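Nucleoside-diphosphate sugar epimerase (SulA family) (Corynebacterium glutamicum, PDB 3OH8) probably interconverts epimers of nucleotide-linked sugars with the help of an NAD-type dinucleotide cofactor. Local coordinates at residues A[37-42]-A[51-56]; A[154-159]-A[178-183]. One frame throughout, in Å; residues are numbered along the deposited sequence.

Interaction 1: residues A[37-42]-A[51-56]; sequences NPITQA and IFSLPA
I51 meets both I39 and T40, and shows how one strand residue can be gripped through its backbone at both ends while its side chain packs. Its N-H is given to T40 OG1 over 3.0 Å in a nearly straight bond (165°). Its carbonyl O accepts the N-H of I39 at 2.7 Å, the donor lying close to the line of the C=O bond, and a weak second bond comes from T40 N. T40 can serve the amide because its OG1 sits between backbone N and carbonyl carbon (chi1 77°), which leaves CG2 to lie against I51 CG1. I39 holds its CG1 in the same kind of position (chi1 52°), which brings the branch alongside the carbonyl O of I51, and its CD1 reaches I51 CG2 at 3.7 Å.

These residues belong to a beta hairpin in which the short strand 37-38 forms an edge of the seven-stranded antiparallel sheet, whose layout, with two helices after the first strand and a long helix after the last, is consistent with a helix-grip fold.

S53 and N37 form a hydrogen-bonded antiparallel pair: S53 N donates to N37 O at 2.7 Å, and N37 N returns a bond of 3.0 Å to S53 O. The CB of S53 also meets I39 CG2, 3.9 Å away. P38 and F52, the neighbouring non-hydrogen-bonded pair, turn to the other face, where P38 CB lies 4.0 Å from F52 CE2. There V26 of helix 25-29 touches both, and W60 meets the F52 ring.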
# COMPACT_ATOMS: atom_id res chain seq x y z
N ASN A 37 0.15 1.03 14.24
CA ASN A 37 -0.68 0.25 13.33
C ASN A 37 -2.05 -0.07 13.91
O ASN A 37 -2.16 -0.66 14.98
CB ASN A 37 0.03 -1.03 12.89
CG ASN A 37 1.23 -0.73 12.00
OD1 ASN A 37 2.37 -0.89 12.42
ND2 ASN A 37 0.96 -0.26 10.78
N PRO A 38 -3.10 0.35 13.19
CA PRO A 38 -4.48 0.13 13.63
C PRO A 38 -4.74 -1.37 13.69
O PRO A 38 -4.52 -2.08 12.70
CB PRO A 38 -5.31 0.78 12.52
CG PRO A 38 -4.42 0.71 11.30
CD PRO A 38 -3.03 0.90 11.83
N ILE A 39 -5.17 -1.86 14.84
CA ILE A 39 -5.48 -3.28 14.96
C ILE A 39 -6.98 -3.54 15.00
O ILE A 39 -7.42 -4.67 14.82
CB ILE A 39 -4.72 -3.94 16.13
CG1 ILE A 39 -4.93 -3.17 17.44
CG2 ILE A 39 -3.23 -4.01 15.83
CD1 ILE A 39 -4.12 -3.72 18.60
N THR A 40 -7.77 -2.50 15.21
CA THR A 40 -9.22 -2.63 15.11
C THR A 40 -9.83 -1.61 14.15
O THR A 40 -9.18 -0.65 13.75
CB THR A 40 -9.90 -2.50 16.49
OG1 THR A 40 -9.95 -1.12 16.88
CG2 THR A 40 -9.16 -3.29 17.54
N GLN A 41 -11.09 -1.83 13.79
CA GLN A 41 -11.83 -0.94 12.91
C GLN A 41 -13.03 -0.28 13.60
O GLN A 41 -14.02 -0.95 13.90
CB GLN A 41 -12.32 -1.72 11.68
CG GLN A 41 -13.11 -0.89 10.68
CD GLN A 41 -12.24 0.07 9.91
OE1 GLN A 41 -12.42 1.28 9.99
NE2 GLN A 41 -11.28 -0.47 9.15
N ALA A 42 -12.93 1.02 13.85
CA ALA A 42 -14.07 1.77 14.37
C ALA A 42 -15.20 1.78 13.34
O ALA A 42 -14.99 2.10 12.18
CB ALA A 42 -13.67 3.19 14.73
N ILE A 51 -8.18 0.95 18.07
CA ILE A 51 -6.99 0.59 18.83
C ILE A 51 -5.79 0.52 17.89
O ILE A 51 -5.85 -0.14 16.85
CB ILE A 51 -7.13 -0.80 19.53
CG1 ILE A 51 -8.46 -0.94 20.28
CG2 ILE A 51 -5.94 -1.06 20.46
CD1 ILE A 51 -8.56 -0.14 21.55
N PHE A 52 -4.71 1.20 18.25
CA PHE A 52 -3.46 1.12 17.49
C PHE A 52 -2.40 0.37 18.30
O PHE A 52 -2.26 0.59 19.50
CB PHE A 52 -2.90 2.52 17.21
CG PHE A 52 -3.72 3.33 16.25
CD1 PHE A 52 -4.86 4.00 16.68
CD2 PHE A 52 -3.34 3.45 14.92
CE1 PHE A 52 -5.61 4.77 15.80
CE2 PHE A 52 -4.08 4.22 14.03
CZ PHE A 52 -5.22 4.88 14.47
N SER A 53 -1.63 -0.49 17.63
CA SER A 53 -0.46 -1.09 18.25
C SER A 53 0.71 -0.13 18.14
O SER A 53 0.86 0.57 17.13
CB SER A 53 -0.11 -2.40 17.55
OG SER A 53 0.22 -2.16 16.20
N LEU A 54 1.54 -0.09 19.19
CA LEU A 54 2.74 0.74 19.25
C LEU A 54 3.90 -0.18 19.58
O LEU A 54 3.70 -1.36 19.84
CB LEU A 54 2.59 1.81 20.33
CG LEU A 54 1.88 3.12 19.98
CD1 LEU A 54 1.47 3.87 21.24
CD2 LEU A 54 2.79 3.98 19.12
N PRO A 55 5.14 0.34 19.58
CA PRO A 55 6.22 -0.61 19.87
C PRO A 55 6.25 -1.01 21.35
O PRO A 55 5.76 -0.26 22.20
CB PRO A 55 7.50 0.17 19.51
CG PRO A 55 7.02 1.41 18.77
CD PRO A 55 5.65 1.69 19.31
N ALA A 56 6.80 -2.18 21.65
CA ALA A 56 6.99 -2.61 23.03
C ALA A 56 5.68 -2.99 23.70
O ALA A 56 5.45 -2.66 24.87
CB ALA A 56 7.72 -1.53 23.83

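Interaction 2: residues A[154-159]-A[178-183]; sequences GSRGLV and VRKEPK
R156 stands third in a type I turn, closed by a bond from G157 N to G154 O, and faces the chain as it leaves strand 173-178 through V178. The side chain of R156 runs out from the turn, extended from CG to NE, and delivers a guanidinium to two successive backbone carbonyls. NH2 donates to E181 O at 2.9 Å, a fairly straight bond (165°) that lies in the guanidinium plane although it arrives from above the plane of the carbonyl. NH1 reaches K180 O at the same 2.9 Å but is more bent (142°), with the oxygen tilted out of the arginine plane.

The turn belongs to the glycine-rich loop between the first strand and first helix of a Rossmann fold, with G157 as N-cap of helix 158-169; in relatives this loop accommodates the dinucleotide cofactor.

V178 lies over one face of the guanidinium, with CG1 3.6 Å from its plane and displaced from the centre of the group, and the two side chains cross at about a right angle. S155 OG approaches V178 CG1 at 4.1 Å, while its hydrogen bond goes to Q176 NE2. K186 brings a second positive charge close to R156 NH2, and the E181 carboxylate, near R156 NH1 but not in contact with it, may partly offset the charge.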
# COMPACT_ATOMS: atom_id res chain seq x y z
N GLY A 154 -2.24 -14.71 2.59
CA GLY A 154 -1.19 -13.77 2.89
C GLY A 154 -1.74 -12.39 3.22
O GLY A 154 -1.04 -11.39 3.11
N SER A 155 -3.00 -12.34 3.65
CA SER A 155 -3.67 -11.05 3.86
C SER A 155 -3.11 -10.30 5.08
O SER A 155 -3.41 -9.13 5.29
CB SER A 155 -5.18 -11.25 4.03
OG SER A 155 -5.48 -11.91 5.25
N ARG A 156 -2.32 -10.98 5.89
CA ARG A 156 -1.75 -10.33 7.08
C ARG A 156 -0.31 -9.87 6.88
O ARG A 156 0.24 -9.15 7.72
CB ARG A 156 -1.82 -11.27 8.27
CG ARG A 156 -3.25 -11.54 8.71
CD ARG A 156 -3.31 -12.62 9.77
NE ARG A 156 -4.67 -12.75 10.29
CZ ARG A 156 -5.06 -13.69 11.13
NH1 ARG A 156 -4.19 -14.60 11.55
NH2 ARG A 156 -6.33 -13.72 11.54
N GLY A 157 0.31 -10.29 5.78
CA GLY A 157 1.68 -9.90 5.47
C GLY A 157 1.75 -8.46 4.99
O GLY A 157 0.72 -7.81 4.87
N LEU A 158 2.96 -7.97 4.72
CA LEU A 158 3.18 -6.60 4.25
C LEU A 158 2.26 -6.19 3.09
O LEU A 158 1.53 -5.21 3.16
CB LEU A 158 4.64 -6.46 3.80
CG LEU A 158 5.47 -5.23 4.21
CD1 LEU A 158 6.62 -4.97 3.21
CD2 LEU A 158 4.61 -4.02 4.35
N VAL A 159 2.31 -6.96 2.02
CA VAL A 159 1.59 -6.59 0.81
C VAL A 159 0.10 -6.91 0.97
O VAL A 159 -0.76 -6.10 0.59
CB VAL A 159 2.19 -7.33 -0.41
CG1 VAL A 159 1.35 -7.09 -1.66
CG2 VAL A 159 3.63 -6.87 -0.61
N VAL A 178 -6.80 -17.41 6.33
CA VAL A 178 -5.71 -17.26 7.29
C VAL A 178 -5.21 -18.59 7.85
O VAL A 178 -5.94 -19.58 7.92
CB VAL A 178 -6.10 -16.31 8.45
CG1 VAL A 178 -6.46 -14.93 7.90
CG2 VAL A 178 -7.27 -16.88 9.24
N ARG A 179 -3.95 -18.60 8.25
CA ARG A 179 -3.35 -19.85 8.68
C ARG A 179 -3.52 -20.13 10.17
O ARG A 179 -3.25 -21.23 10.63
CB ARG A 179 -1.89 -19.91 8.26
CG ARG A 179 -1.74 -19.90 6.74
CD ARG A 179 -0.30 -20.02 6.32
NE ARG A 179 0.56 -19.15 7.11
CZ ARG A 179 1.74 -19.52 7.59
NH1 ARG A 179 2.19 -20.75 7.37
NH2 ARG A 179 2.47 -18.67 8.31
N LYS A 180 -3.99 -19.14 10.92
CA LYS A 180 -4.24 -19.34 12.34
C LYS A 180 -5.10 -18.21 12.88
O LYS A 180 -5.26 -17.18 12.23
CB LYS A 180 -2.93 -19.42 13.13
CG LYS A 180 -2.12 -18.13 13.12
CD LYS A 180 -0.81 -18.28 13.86
CE LYS A 180 -0.01 -16.97 13.85
NZ LYS A 180 1.13 -17.01 14.82
N GLU A 181 -5.67 -18.43 14.06
CA GLU A 181 -6.41 -17.38 14.75
C GLU A 181 -7.37 -16.65 13.81
O GLU A 181 -7.31 -15.42 13.70
CB GLU A 181 -5.42 -16.39 15.37
CG GLU A 181 -4.39 -17.10 16.25
CD GLU A 181 -3.33 -16.17 16.81
OE1 GLU A 181 -3.07 -16.24 18.03
OE2 GLU A 181 -2.78 -15.36 16.04
N PRO A 182 -8.25 -17.39 13.13
CA PRO A 182 -9.21 -16.72 12.24
C PRO A 182 -10.24 -15.90 13.02
O PRO A 182 -10.77 -16.36 14.03
CB PRO A 182 -9.92 -17.89 11.55
CG PRO A 182 -9.74 -19.05 12.49
CD PRO A 182 -8.36 -18.86 13.05
N LYS A 183 -10.51 -14.69 12.56
CA LYS A 183 -11.56 -13.87 13.15
C LYS A 183 -12.88 -14.12 12.41
O LYS A 183 -12.89 -14.69 11.31
CB LYS A 183 -11.15 -12.40 13.10
CG LYS A 183 -9.82 -12.14 13.80
CD LYS A 183 -9.40 -10.69 13.66
CE LYS A 183 -8.06 -10.44 14.35
NZ LYS A 183 -7.66 -9.00 14.30

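Followed from the N terminus, the chain first closes interaction 1, a hairpin contact spanning only the eight residues 43-50, at the edge of the antiparallel sheet. It then runs through the remaining strands of that sheet and helix 119-139 before entering the Rossmann domain. There interaction 2 closes a longer loop, tying the turn that precedes helix 158-169 to the loop that leaves strand 173-178, within the first beta-alpha-beta crossover. The two contacts are in series, neither nested nor crossed. Their centres are about 16 Å apart and their nearest atoms about 4 Å, without touching; R311, contacted by both N37 and L158, bridges the two neighbourhoods.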